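Side-chain contacts in C alpha-dehydrogenase (PDB 4YAC), which binds NADH as a short-chain dehydrogenase/reductase and probably oxidises the alpha-carbon alcohol of lignin-derived beta-aryl ethers with NAD+: residues A[237-240]-A[241-245]; A[230-233]-A[234-238]; A[169-172]-A[173-177]; A[160-163]-A[164-167]; A[23-26]-A[27-31]. All coordinates share one frame; numbering follows the deposited sequence.

Interaction 1. Residues A[237-240]-A[241-245]; sequences VVLD and AVRND
Asp240 and Asn244 make the main polar contact at the C-terminal end of helix 231-243, and it runs from side chain to backbone. The carbonyl oxygen of Asp240 accepts the amide ND2 of Asn244 at 2.8 Å, with an N-H...O angle of 165° and the oxygen close to the plane of the amide. The backbone N of Asn244 reaches the same oxygen at 3.2 Å, so two donors of one residue grip it. With chi1 at -66°, CG of Asn244 is held beside its own N, and ND2 is thereby brought back over the preceding turn. The Asp240 carboxylate is turned 50° from this amide; OD1 is 3.2 Å from ND2, but the angle is too poor for a bond, whereas OD2 forms a salt bridge with Arg246.

Helical bonds from Val237 O, Val238 O and Leu239 O lead to the N atoms of Ala241, Val242 and Arg243. The helix then closes in a Schellman motif, in which Asp245 takes positive phi and its N makes a weak 3.2 Å bond to Val242 O.

The remaining side-chain contacts are packing. Leu239 CD1 lies over one face of the Arg243 guanidinium, 3.9 Å from NE, while CD2 is 3.9 Å from NH2. Val238 CG1 meets Val242 CG2 at 4.2 Å. These valines face strand 137-142 of the Rossmann-type parallel sheet, at Leu140 and His138, and Leu239 packs on Val25 and Leu26 of helix 17-28.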
loop_
_atom_site.group_PDB
_atom_site.type_symbol
_atom_site.label_atom_id
_atom_site.label_comp_id
_atom_site.label_asym_id
_atom_site.label_seq_id
_atom_site.Cartn_x
_atom_site.Cartn_y
_atom_site.Cartn_z
ATOM N N VAL A 237 -5.090 -6.212 23.242
ATOM C CA VAL A 237 -3.818 -6.167 22.529
ATOM C C VAL A 237 -3.533 -4.729 22.115
ATOM O O VAL A 237 -2.407 -4.246 22.231
ATOM C CB VAL A 237 -3.824 -7.083 21.280
ATOM C CG1 VAL A 237 -2.554 -6.888 20.446
ATOM C CG2 VAL A 237 -3.970 -8.537 21.689
ATOM N N VAL A 238 -4.570 -4.052 21.636
ATOM C CA VAL A 238 -4.448 -2.667 21.206
ATOM C C VAL A 238 -4.105 -1.779 22.387
ATOM O O VAL A 238 -3.193 -0.957 22.309
ATOM C CB VAL A 238 -5.746 -2.168 20.545
ATOM C CG1 VAL A 238 -5.777 -0.641 20.472
ATOM C CG2 VAL A 238 -5.880 -2.764 19.164
ATOM N N LEU A 239 -4.851 -1.945 23.473
ATOM C CA LEU A 239 -4.643 -1.140 24.668
ATOM C C LEU A 239 -3.189 -1.221 25.103
ATOM O O LEU A 239 -2.557 -0.213 25.411
ATOM C CB LEU A 239 -5.557 -1.609 25.800
ATOM C CG LEU A 239 -5.351 -0.909 27.146
ATOM C CD1 LEU A 239 -5.554 0.594 27.016
ATOM C CD2 LEU A 239 -6.290 -1.489 28.185
ATOM N N ASP A 240 -2.662 -2.436 25.095
ATOM C CA ASP A 240 -1.301 -2.686 25.522
ATOM C C ASP A 240 -0.291 -2.028 24.578
ATOM O O ASP A 240 0.749 -1.537 25.019
ATOM C CB ASP A 240 -1.072 -4.194 25.626
ATOM C CG ASP A 240 0.382 -4.567 25.606
ATOM O OD1 ASP A 240 1.046 -4.452 26.657
ATOM O OD2 ASP A 240 0.864 -4.990 24.535
ATOM N N ALA A 241 -0.614 -1.993 23.287
ATOM C CA ALA A 241 0.259 -1.368 22.296
ATOM C C ALA A 241 0.286 0.152 22.449
ATOM O O ALA A 241 1.336 0.778 22.308
ATOM C CB ALA A 241 -0.188 -1.745 20.885
ATOM N N VAL A 242 -0.873 0.740 22.721
ATOM C CA VAL A 242 -0.976 2.181 22.922
ATOM C C VAL A 242 -0.197 2.617 24.165
ATOM O O VAL A 242 0.562 3.585 24.120
ATOM C CB VAL A 242 -2.450 2.621 23.059
ATOM C CG1 VAL A 242 -2.555 4.100 23.440
ATOM C CG2 VAL A 242 -3.199 2.356 21.767
ATOM N N ARG A 243 -0.391 1.901 25.270
ATOM C CA ARG A 243 0.289 2.221 26.525
ATOM C C ARG A 243 1.802 2.198 26.361
ATOM O O ARG A 243 2.510 3.064 26.883
ATOM C CB ARG A 243 -0.105 1.239 27.630
ATOM C CG ARG A 243 -1.511 1.401 28.184
ATOM C CD ARG A 243 -1.623 0.691 29.527
ATOM N NE ARG A 243 -3.001 0.432 29.934
ATOM C CZ ARG A 243 -3.773 1.295 30.587
ATOM N NH1 ARG A 243 -3.319 2.500 30.909
ATOM N NH2 ARG A 243 -5.010 0.950 30.915
ATOM N N ASN A 244 2.290 1.195 25.640
ATOM C CA ASN A 244 3.722 0.988 25.479
ATOM C C ASN A 244 4.255 1.540 24.161
ATOM O O ASN A 244 5.430 1.359 23.836
ATOM C CB ASN A 244 4.043 -0.501 25.596
ATOM C CG ASN A 244 3.763 -1.042 26.984
ATOM O OD1 ASN A 244 4.571 -0.878 27.897
ATOM N ND2 ASN A 244 2.612 -1.680 27.151
ATOM N N ASP A 245 3.386 2.218 23.414
ATOM C CA ASP A 245 3.783 2.924 22.201
ATOM C C ASP A 245 4.469 1.986 21.204
ATOM O O ASP A 245 5.562 2.274 20.713
ATOM C CB ASP A 245 4.702 4.101 22.555
ATOM C CG ASP A 245 4.880 5.078 21.405
ATOM O OD1 ASP A 245 4.132 4.981 20.410
ATOM O OD2 ASP A 245 5.767 5.952 21.502
#

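Interaction 2. Residues A[230-233]-A[234-238]; sequences DPVD and LGRVV
Val232 and Arg236 are brought together by their first torsions: chi1 of 163° places CG1 of Val232 beside its carbonyl carbon, and chi1 of -71° sets CG of Arg236 beside its own backbone N. Extended from CG to NE, the arginine chain passes Val232 O, with CG 3.5 Å from the oxygen. The two side chains run side by side in the same direction, and Val232 CG1 rests over one face of the guanidinium, offset toward its rim and 3.5 Å from NH1.

At the guanidinium edge, near its plane, stands Asp233 OD1, in a long salt bridge of 3.8 Å to NH1 with the two flat groups 34° apart. A second charged partner, Glu29 beyond helix 17-28, takes NE. The group is thus approached by a methyl over its face and by carboxylates from two residues.

Backbone bonds set the first turn. Leu234 N donates to Asp230 O at 2.8 Å, and Gly235 N to Pro231 O at the same length of 2.8 Å. The Leu234 side chain turns to Leu185 of strand 180-185.

Asp230 OD1 accepts from Val232 N at 3.1 Å, a weak bond from a poorly ordered residue. Its position before the helix makes it the N-cap of helix 231-243, which packs against helix 17-28 in this Rossmann-type fold.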
loop_
_atom_site.group_PDB
_atom_site.type_symbol
_atom_site.label_atom_id
_atom_site.label_comp_id
_atom_site.label_asym_id
_atom_site.label_seq_id
_atom_site.Cartn_x
_atom_site.Cartn_y
_atom_site.Cartn_z
ATOM N N ASP A 230 -11.374 -12.789 19.462
ATOM C CA ASP A 230 -12.445 -12.102 20.169
ATOM C C ASP A 230 -12.164 -10.598 20.144
ATOM O O ASP A 230 -11.053 -10.177 20.457
ATOM C CB ASP A 230 -12.572 -12.605 21.606
ATOM C CG ASP A 230 -13.821 -12.091 22.288
ATOM O OD1 ASP A 230 -13.742 -11.048 22.965
ATOM O OD2 ASP A 230 -14.887 -12.726 22.138
ATOM N N PRO A 231 -13.164 -9.784 19.754
ATOM C CA PRO A 231 -12.940 -8.334 19.642
ATOM C C PRO A 231 -12.433 -7.701 20.937
ATOM O O PRO A 231 -11.590 -6.803 20.889
ATOM C CB PRO A 231 -14.328 -7.794 19.279
ATOM C CG PRO A 231 -15.003 -8.928 18.601
ATOM C CD PRO A 231 -14.509 -10.164 19.283
ATOM N N VAL A 232 -12.928 -8.161 22.077
ATOM C CA VAL A 232 -12.467 -7.624 23.347
ATOM C C VAL A 232 -11.012 -8.028 23.566
ATOM O O VAL A 232 -10.198 -7.210 23.990
ATOM C CB VAL A 232 -13.358 -8.097 24.516
ATOM C CG1 VAL A 232 -12.667 -7.892 25.861
ATOM C CG2 VAL A 232 -14.687 -7.349 24.483
ATOM N N ASP A 233 -10.680 -9.279 23.254
ATOM C CA ASP A 233 -9.303 -9.748 23.378
ATOM C C ASP A 233 -8.364 -8.924 22.500
ATOM O O ASP A 233 -7.304 -8.492 22.951
ATOM C CB ASP A 233 -9.191 -11.230 23.009
ATOM C CG ASP A 233 -9.805 -12.146 24.055
ATOM O OD1 ASP A 233 -10.100 -11.674 25.172
ATOM O OD2 ASP A 233 -9.981 -13.347 23.760
ATOM N N LEU A 234 -8.751 -8.703 21.247
ATOM C CA LEU A 234 -7.933 -7.897 20.346
ATOM C C LEU A 234 -7.896 -6.452 20.824
ATOM O O LEU A 234 -6.922 -5.737 20.591
ATOM C CB LEU A 234 -8.469 -7.954 18.909
ATOM C CG LEU A 234 -7.576 -8.438 17.752
ATOM C CD1 LEU A 234 -7.950 -7.694 16.482
ATOM C CD2 LEU A 234 -6.078 -8.302 17.999
ATOM N N GLY A 235 -8.962 -6.026 21.494
ATOM C CA GLY A 235 -9.009 -4.695 22.069
ATOM C C GLY A 235 -7.945 -4.522 23.138
ATOM O O GLY A 235 -7.351 -3.454 23.271
ATOM N N ARG A 236 -7.695 -5.581 23.900
ATOM C CA ARG A 236 -6.687 -5.531 24.948
ATOM C C ARG A 236 -5.276 -5.527 24.367
ATOM O O ARG A 236 -4.373 -4.912 24.931
ATOM C CB ARG A 236 -6.872 -6.702 25.913
ATOM C CG ARG A 236 -8.108 -6.542 26.768
ATOM C CD ARG A 236 -8.412 -7.767 27.602
ATOM N NE ARG A 236 -9.504 -7.483 28.531
ATOM C CZ ARG A 236 -10.520 -8.299 28.799
ATOM N NH1 ARG A 236 -10.618 -9.488 28.219
ATOM N NH2 ARG A 236 -11.449 -7.917 29.666
ATOM N N VAL A 237 -5.090 -6.212 23.242
ATOM C CA VAL A 237 -3.818 -6.167 22.529
ATOM C C VAL A 237 -3.533 -4.729 22.115
ATOM O O VAL A 237 -2.407 -4.246 22.231
ATOM C CB VAL A 237 -3.824 -7.083 21.280
ATOM C CG1 VAL A 237 -2.554 -6.888 20.446
ATOM C CG2 VAL A 237 -3.970 -8.537 21.689
ATOM N N VAL A 238 -4.570 -4.052 21.636
ATOM C CA VAL A 238 -4.448 -2.667 21.206
ATOM C C VAL A 238 -4.105 -1.779 22.387
ATOM O O VAL A 238 -3.193 -0.957 22.309
ATOM C CB VAL A 238 -5.746 -2.168 20.545
ATOM C CG1 VAL A 238 -5.777 -0.641 20.472
ATOM C CG2 VAL A 238 -5.880 -2.764 19.164
#

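Interaction 3. Residues A[169-172]-A[173-177]; sequences ESLR and VEMPK
Glu169 O receives Val173 N across the turn, but at 3.5 Å the bond is weak, and Val173 CG2 sits beside the same oxygen. The Glu169 carboxylate is directed elsewhere, to a salt bridge with Arg165. Ser170 comes next. Its carbonyl accepts Val173 N at 3.2 Å from above the carbonyl plane, 66° out of it, and Glu174 N only weakly. For Ser170 O, then, the stronger bond comes from the residue three further on, locally like a 3-10 turn. Ser170 OG binds the carbonyl of Gly166, one turn earlier.

Helix 155-174 is the connection of a beta-alpha-beta unit between strands 137-142 and 180-185 of the Rossmann-type sheet, and it also faces the second subunit. Leu171 belongs to the sheet side: it packs on Val182, and its CG lies 4.0 Å from CG of Met175, the two side chains alongside one another. With chi1 at -71°, CG of Met175 lies beside its own N, which puts it 3.2 Å from Leu171 O. That oxygen accepts Met175 N at 2.9 Å, with the donor almost straight ahead of the C=O.

Arg172 completes the segment. Its carbonyl meets the ring of Pro176, which has no N-H to offer, and CD stands 3.1 Å from the oxygen. The extended side chain carries NH1 to a salt bridge with Glu265 of the second subunit. Glu174 also reaches across, its OE1 and OE2 accepting from the backbone N of Ile100 and of Thr153, both of the second subunit. Past the turn, Lys177 NZ donates to Glu174 O at 2.7 Å.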
loop_
_atom_site.group_PDB
_atom_site.type_symbol
_atom_site.label_atom_id
_atom_site.label_comp_id
_atom_site.label_asym_id
_atom_site.label_seq_id
_atom_site.Cartn_x
_atom_site.Cartn_y
_atom_site.Cartn_z
ATOM N N GLU A 169 3.335 3.692 8.262
ATOM C CA GLU A 169 4.791 3.744 8.338
ATOM C C GLU A 169 5.289 5.168 8.087
ATOM O O GLU A 169 6.342 5.563 8.594
ATOM C CB GLU A 169 5.423 2.771 7.339
ATOM C CG GLU A 169 5.118 1.316 7.640
ATOM C CD GLU A 169 6.029 0.362 6.895
ATOM O OE1 GLU A 169 7.261 0.440 7.089
ATOM O OE2 GLU A 169 5.512 -0.467 6.110
ATOM N N SER A 170 4.520 5.938 7.320
ATOM C CA SER A 170 4.850 7.338 7.056
ATOM C C SER A 170 4.620 8.203 8.293
ATOM O O SER A 170 5.453 9.040 8.643
ATOM C CB SER A 170 4.030 7.868 5.880
ATOM O OG SER A 170 4.429 7.244 4.673
ATOM N N LEU A 171 3.486 7.999 8.951
ATOM C CA LEU A 171 3.203 8.678 10.213
ATOM C C LEU A 171 4.286 8.363 11.237
ATOM O O LEU A 171 4.701 9.225 12.013
ATOM C CB LEU A 171 1.834 8.251 10.754
ATOM C CG LEU A 171 0.610 9.175 10.673
ATOM C CD1 LEU A 171 0.775 10.371 9.754
ATOM C CD2 LEU A 171 -0.594 8.361 10.245
ATOM N N ARG A 172 4.742 7.117 11.227
ATOM C CA ARG A 172 5.744 6.652 12.179
ATOM C C ARG A 172 7.025 7.483 12.111
ATOM O O ARG A 172 7.704 7.675 13.123
ATOM C CB ARG A 172 6.062 5.180 11.920
ATOM C CG ARG A 172 6.895 4.527 13.003
ATOM C CD ARG A 172 7.367 3.148 12.587
ATOM N NE ARG A 172 8.074 2.470 13.670
ATOM C CZ ARG A 172 8.768 1.345 13.527
ATOM N NH1 ARG A 172 8.858 0.760 12.340
ATOM N NH2 ARG A 172 9.379 0.805 14.574
ATOM N N VAL A 173 7.352 7.973 10.919
ATOM C CA VAL A 173 8.559 8.775 10.725
ATOM C C VAL A 173 8.396 10.188 11.279
ATOM O O VAL A 173 9.315 10.727 11.893
ATOM C CB VAL A 173 8.937 8.871 9.222
ATOM C CG1 VAL A 173 10.078 9.870 8.997
ATOM C CG2 VAL A 173 9.322 7.507 8.680
ATOM N N GLU A 174 7.229 10.785 11.057
ATOM C CA GLU A 174 7.063 12.222 11.265
ATOM C C GLU A 174 6.378 12.604 12.578
ATOM O O GLU A 174 6.493 13.748 13.018
ATOM C CB GLU A 174 6.285 12.819 10.085
ATOM C CG GLU A 174 7.025 12.663 8.754
ATOM C CD GLU A 174 6.380 13.407 7.599
ATOM O OE1 GLU A 174 5.812 14.497 7.814
ATOM O OE2 GLU A 174 6.456 12.903 6.460
ATOM N N MET A 175 5.686 11.666 13.217
ATOM C CA MET A 175 4.903 12.003 14.410
ATOM C C MET A 175 5.681 12.038 15.739
ATOM O O MET A 175 5.306 12.788 16.641
ATOM C CB MET A 175 3.730 11.032 14.540
ATOM C CG MET A 175 2.645 11.233 13.483
ATOM S SD MET A 175 1.928 12.896 13.487
ATOM C CE MET A 175 2.844 13.665 12.153
ATOM N N PRO A 176 6.753 11.236 15.878
ATOM C CA PRO A 176 7.449 11.250 17.174
ATOM C C PRO A 176 7.985 12.614 17.616
ATOM O O PRO A 176 8.026 12.865 18.819
ATOM C CB PRO A 176 8.600 10.271 16.954
ATOM C CG PRO A 176 8.076 9.318 15.952
ATOM C CD PRO A 176 7.241 10.145 15.016
ATOM N N LYS A 177 8.375 13.481 16.688
ATOM C CA LYS A 177 8.886 14.795 17.073
ATOM C C LYS A 177 7.784 15.683 17.663
ATOM O O LYS A 177 8.072 16.715 18.267
ATOM C CB LYS A 177 9.550 15.493 15.881
ATOM C CG LYS A 177 8.639 15.790 14.706
ATOM C CD LYS A 177 9.399 16.536 13.616
ATOM C CE LYS A 177 8.504 16.913 12.447
ATOM N NZ LYS A 177 7.910 15.722 11.777
#

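Interaction 4. Residues A[160-163]-A[164-167]; sequences TKYA and VRGL
Tyr162 and Arg165 approach each other obliquely, neither squarely over a face nor at an edge, with CE2 of Tyr162 4.4 Å from NH1 of Arg165, a loose approach. The guanidinium is held by other partners: NE forms a salt bridge with Glu169 and NH1 donates to the carbonyl of Ala147. Both residues lie on helix 155-174, whose Tyr157 and Lys161 fit the Tyr-x-x-x-Lys sequence motif of the short-chain dehydrogenases; the Lys161 side chain is about 8 Å from the bound NADH.

The turn is regular. Val164 N donates to Thr160 O at 3.2 Å, while Arg165 N to Lys161 O, Gly166 N to Tyr162 O and Leu167 N to Ala163 O are each 3.0 Å. All eight residues are buried, partly by the second subunit, where Ala163 meets its own counterpart, Ala163 of that chain. Gly166 is packed by Tyr162 of the second subunit. On the side toward helix 105-133, Val164 and Leu167 touch Val119.

Val164 has chi1 of -66°, which puts CG2 in the crowded position between its N and carbonyl carbon, and this methyl consequently rests 3.4 Å from Lys161 O and 3.6 Å from Thr160 O.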
loop_
_atom_site.group_PDB
_atom_site.type_symbol
_atom_site.label_atom_id
_atom_site.label_comp_id
_atom_site.label_asym_id
_atom_site.label_seq_id
_atom_site.Cartn_x
_atom_site.Cartn_y
_atom_site.Cartn_z
ATOM N N THR A 160 -6.069 -1.794 -0.609
ATOM C CA THR A 160 -6.406 -0.770 0.387
ATOM C C THR A 160 -5.603 -0.925 1.672
ATOM O O THR A 160 -5.270 0.066 2.315
ATOM C CB THR A 160 -7.917 -0.763 0.768
ATOM O OG1 THR A 160 -8.265 -1.941 1.507
ATOM C CG2 THR A 160 -8.799 -0.633 -0.466
ATOM N N LYS A 161 -5.285 -2.155 2.051
ATOM C CA LYS A 161 -4.606 -2.376 3.319
ATOM C C LYS A 161 -3.107 -2.117 3.184
ATOM O O LYS A 161 -2.471 -1.626 4.118
ATOM C CB LYS A 161 -4.894 -3.792 3.833
ATOM C CG LYS A 161 -6.370 -4.011 4.193
ATOM C CD LYS A 161 -6.846 -3.060 5.292
ATOM C CE LYS A 161 -8.321 -3.235 5.618
ATOM N NZ LYS A 161 -8.757 -2.270 6.671
ATOM N N TYR A 162 -2.542 -2.408 2.019
ATOM C CA TYR A 162 -1.177 -1.989 1.742
ATOM C C TYR A 162 -1.089 -0.468 1.833
ATOM O O TYR A 162 -0.153 0.079 2.417
ATOM C CB TYR A 162 -0.727 -2.466 0.358
ATOM C CG TYR A 162 0.065 -3.752 0.379
ATOM C CD1 TYR A 162 -0.570 -4.976 0.539
ATOM C CD2 TYR A 162 1.444 -3.748 0.217
ATOM C CE1 TYR A 162 0.145 -6.153 0.552
ATOM C CE2 TYR A 162 2.166 -4.919 0.230
ATOM C CZ TYR A 162 1.512 -6.118 0.398
ATOM O OH TYR A 162 2.234 -7.285 0.407
ATOM N N ALA A 163 -2.087 0.210 1.277
ATOM C CA ALA A 163 -2.103 1.667 1.265
ATOM C C ALA A 163 -1.994 2.244 2.670
ATOM O O ALA A 163 -1.123 3.071 2.928
ATOM C CB ALA A 163 -3.364 2.179 0.588
ATOM N N VAL A 164 -2.858 1.812 3.582
ATOM C CA VAL A 164 -2.862 2.411 4.914
ATOM C C VAL A 164 -1.663 1.923 5.719
ATOM O O VAL A 164 -1.241 2.594 6.656
ATOM C CB VAL A 164 -4.172 2.133 5.681
ATOM C CG1 VAL A 164 -5.334 2.841 4.993
ATOM C CG2 VAL A 164 -4.435 0.646 5.815
ATOM N N ARG A 165 -1.090 0.779 5.351
ATOM C CA ARG A 165 0.177 0.375 5.957
ATOM C C ARG A 165 1.240 1.413 5.624
ATOM O O ARG A 165 2.008 1.822 6.490
ATOM C CB ARG A 165 0.628 -1.005 5.477
ATOM C CG ARG A 165 2.087 -1.300 5.817
ATOM C CD ARG A 165 2.541 -2.660 5.339
ATOM N NE ARG A 165 3.989 -2.803 5.479
ATOM C CZ ARG A 165 4.710 -3.769 4.920
ATOM N NH1 ARG A 165 4.123 -4.691 4.170
ATOM N NH2 ARG A 165 6.022 -3.808 5.106
ATOM N N GLY A 166 1.282 1.827 4.362
ATOM C CA GLY A 166 2.225 2.840 3.924
ATOM C C GLY A 166 2.014 4.132 4.685
ATOM O O GLY A 166 2.969 4.778 5.129
ATOM N N LEU A 167 0.751 4.517 4.827
ATOM C CA LEU A 167 0.407 5.726 5.565
ATOM C C LEU A 167 0.874 5.612 7.011
ATOM O O LEU A 167 1.420 6.564 7.571
ATOM C CB LEU A 167 -1.101 5.985 5.521
ATOM C CG LEU A 167 -1.598 7.149 6.386
ATOM C CD1 LEU A 167 -0.918 8.456 6.010
ATOM C CD2 LEU A 167 -3.105 7.284 6.262
#

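Interaction 5. Residues A[23-26]-A[27-31]; sequences AKVL and AEEAQ
Lys24 and Glu28 lie alongside one another and point the same way near the end of helix 17-28, the connection between strands 8-12 and 33-38 in the first beta-alpha-beta unit of the Rossmann-type fold. The Glu28 side chain can be traced outward from its root. CB is 3.1 Å from Lys24 O; CG, kept beside the backbone N by chi1 of -65°, is 3.2 Å from that oxygen; CD has moved off to 3.8 Å. At the tip OE2 comes 3.6 Å from Lys24 CB, over the start of the lysine chain and not at its charge, since NZ is 6.1 Å away. OE2 is hydrogen-bonded to the hydroxyl of Tyr50, and Lys24 makes a cation-pi contact with the same tyrosine, so both side chains converge on it by different routes.

Glu29 lies against Val25 in another direction, with its carboxylate near the valine methyls, and its OE2 forms a salt bridge with Arg236 of helix 231-243. Leu26 and Ala27 turn to Val34 of strand 33-38.

The backbone shows the helix ending. Val25 O takes a weak bond from Glu29 N but a nearly straight one (172°) from Ala30 N, five residues on, and Gln31 follows with positive phi. At this wider turn, Ala30 CB is 3.4 Å from Leu26 O.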
loop_
_atom_site.group_PDB
_atom_site.type_symbol
_atom_site.label_atom_id
_atom_site.label_comp_id
_atom_site.label_asym_id
_atom_site.label_seq_id
_atom_site.Cartn_x
_atom_site.Cartn_y
_atom_site.Cartn_z
ATOM N N ALA A 23 -13.504 0.012 21.467
ATOM C CA ALA A 23 -14.259 0.983 22.256
ATOM C C ALA A 23 -14.562 0.468 23.663
ATOM O O ALA A 23 -14.409 1.199 24.648
ATOM C CB ALA A 23 -15.555 1.345 21.539
ATOM N N LYS A 24 -14.991 -0.787 23.758
ATOM C CA LYS A 24 -15.343 -1.378 25.048
ATOM C C LYS A 24 -14.158 -1.374 26.002
ATOM O O LYS A 24 -14.277 -0.968 27.162
ATOM C CB LYS A 24 -15.841 -2.810 24.869
ATOM C CG LYS A 24 -17.243 -2.929 24.310
ATOM C CD LYS A 24 -17.667 -4.393 24.229
ATOM C CE LYS A 24 -19.056 -4.554 23.632
ATOM N NZ LYS A 24 -19.453 -5.986 23.511
ATOM N N VAL A 25 -13.017 -1.841 25.510
ATOM C CA VAL A 25 -11.810 -1.937 26.325
ATOM C C VAL A 25 -11.320 -0.556 26.741
ATOM O O VAL A 25 -10.898 -0.362 27.880
ATOM C CB VAL A 25 -10.685 -2.683 25.571
ATOM C CG1 VAL A 25 -9.365 -2.617 26.336
ATOM C CG2 VAL A 25 -11.080 -4.135 25.334
ATOM N N LEU A 26 -11.378 0.407 25.827
ATOM C CA LEU A 26 -10.903 1.750 26.136
ATOM C C LEU A 26 -11.832 2.448 27.134
ATOM O O LEU A 26 -11.368 3.136 28.046
ATOM C CB LEU A 26 -10.771 2.578 24.851
ATOM C CG LEU A 26 -9.709 2.068 23.868
ATOM C CD1 LEU A 26 -9.809 2.802 22.536
ATOM C CD2 LEU A 26 -8.310 2.207 24.447
ATOM N N ALA A 27 -13.137 2.253 26.977
ATOM C CA ALA A 27 -14.123 2.901 27.843
ATOM C C ALA A 27 -14.189 2.265 29.228
ATOM O O ALA A 27 -14.347 2.959 30.239
ATOM C CB ALA A 27 -15.498 2.858 27.189
ATOM N N GLU A 28 -14.070 0.943 29.277
ATOM C CA GLU A 28 -14.278 0.204 30.518
ATOM C C GLU A 28 -12.989 0.045 31.313
ATOM O O GLU A 28 -12.878 0.557 32.426
ATOM C CB GLU A 28 -14.884 -1.166 30.218
ATOM C CG GLU A 28 -16.284 -1.085 29.633
ATOM C CD GLU A 28 -16.911 -2.447 29.416
ATOM O OE1 GLU A 28 -17.184 -3.143 30.417
ATOM O OE2 GLU A 28 -17.129 -2.823 28.242
ATOM N N GLU A 29 -12.014 -0.656 30.744
ATOM C CA GLU A 29 -10.762 -0.911 31.453
ATOM C C GLU A 29 -9.914 0.349 31.582
ATOM O O GLU A 29 -9.543 0.748 32.686
ATOM C CB GLU A 29 -9.949 -1.995 30.743
ATOM C CG GLU A 29 -10.681 -3.310 30.576
ATOM C CD GLU A 29 -9.844 -4.347 29.861
ATOM O OE1 GLU A 29 -8.599 -4.253 29.916
ATOM O OE2 GLU A 29 -10.434 -5.254 29.240
ATOM N N ALA A 30 -9.601 0.966 30.447
ATOM C CA ALA A 30 -8.728 2.135 30.426
ATOM C C ALA A 30 -9.418 3.386 30.959
ATOM O O ALA A 30 -8.757 4.384 31.245
ATOM C CB ALA A 30 -8.225 2.385 29.017
ATOM N N GLN A 31 -10.742 3.334 31.067
ATOM C CA GLN A 31 -11.528 4.453 31.581
ATOM C C GLN A 31 -11.326 5.730 30.763
ATOM O O GLN A 31 -11.286 6.829 31.315
ATOM C CB GLN A 31 -11.184 4.711 33.051
ATOM C CG GLN A 31 -11.457 3.523 33.956
ATOM C CD GLN A 31 -11.111 3.807 35.405
ATOM O OE1 GLN A 31 -9.994 3.550 35.852
ATOM N NE2 GLN A 31 -12.071 4.345 36.148
#

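In the fold
From the N terminus the order is interaction 5, interaction 4, interaction 3, interaction 2, interaction 1. Each joins adjoining segments, so none closes a loop, nests in another or crosses one. Interactions 4 and 3 follow each other along helix 155-174, their centres 15 Å apart, and both meet the second subunit. Interactions 2 and 1 occupy helix 231-243 and share Val237 and Val238. Although more than 190 residues later, both touch interaction 5: Arg236 pairs with Glu29, and Leu239 packs on Val25 and Ala30, tying helix 17-28 to helix 231-243. Interactions 5 and 4, with centres 27 Å apart, do not touch.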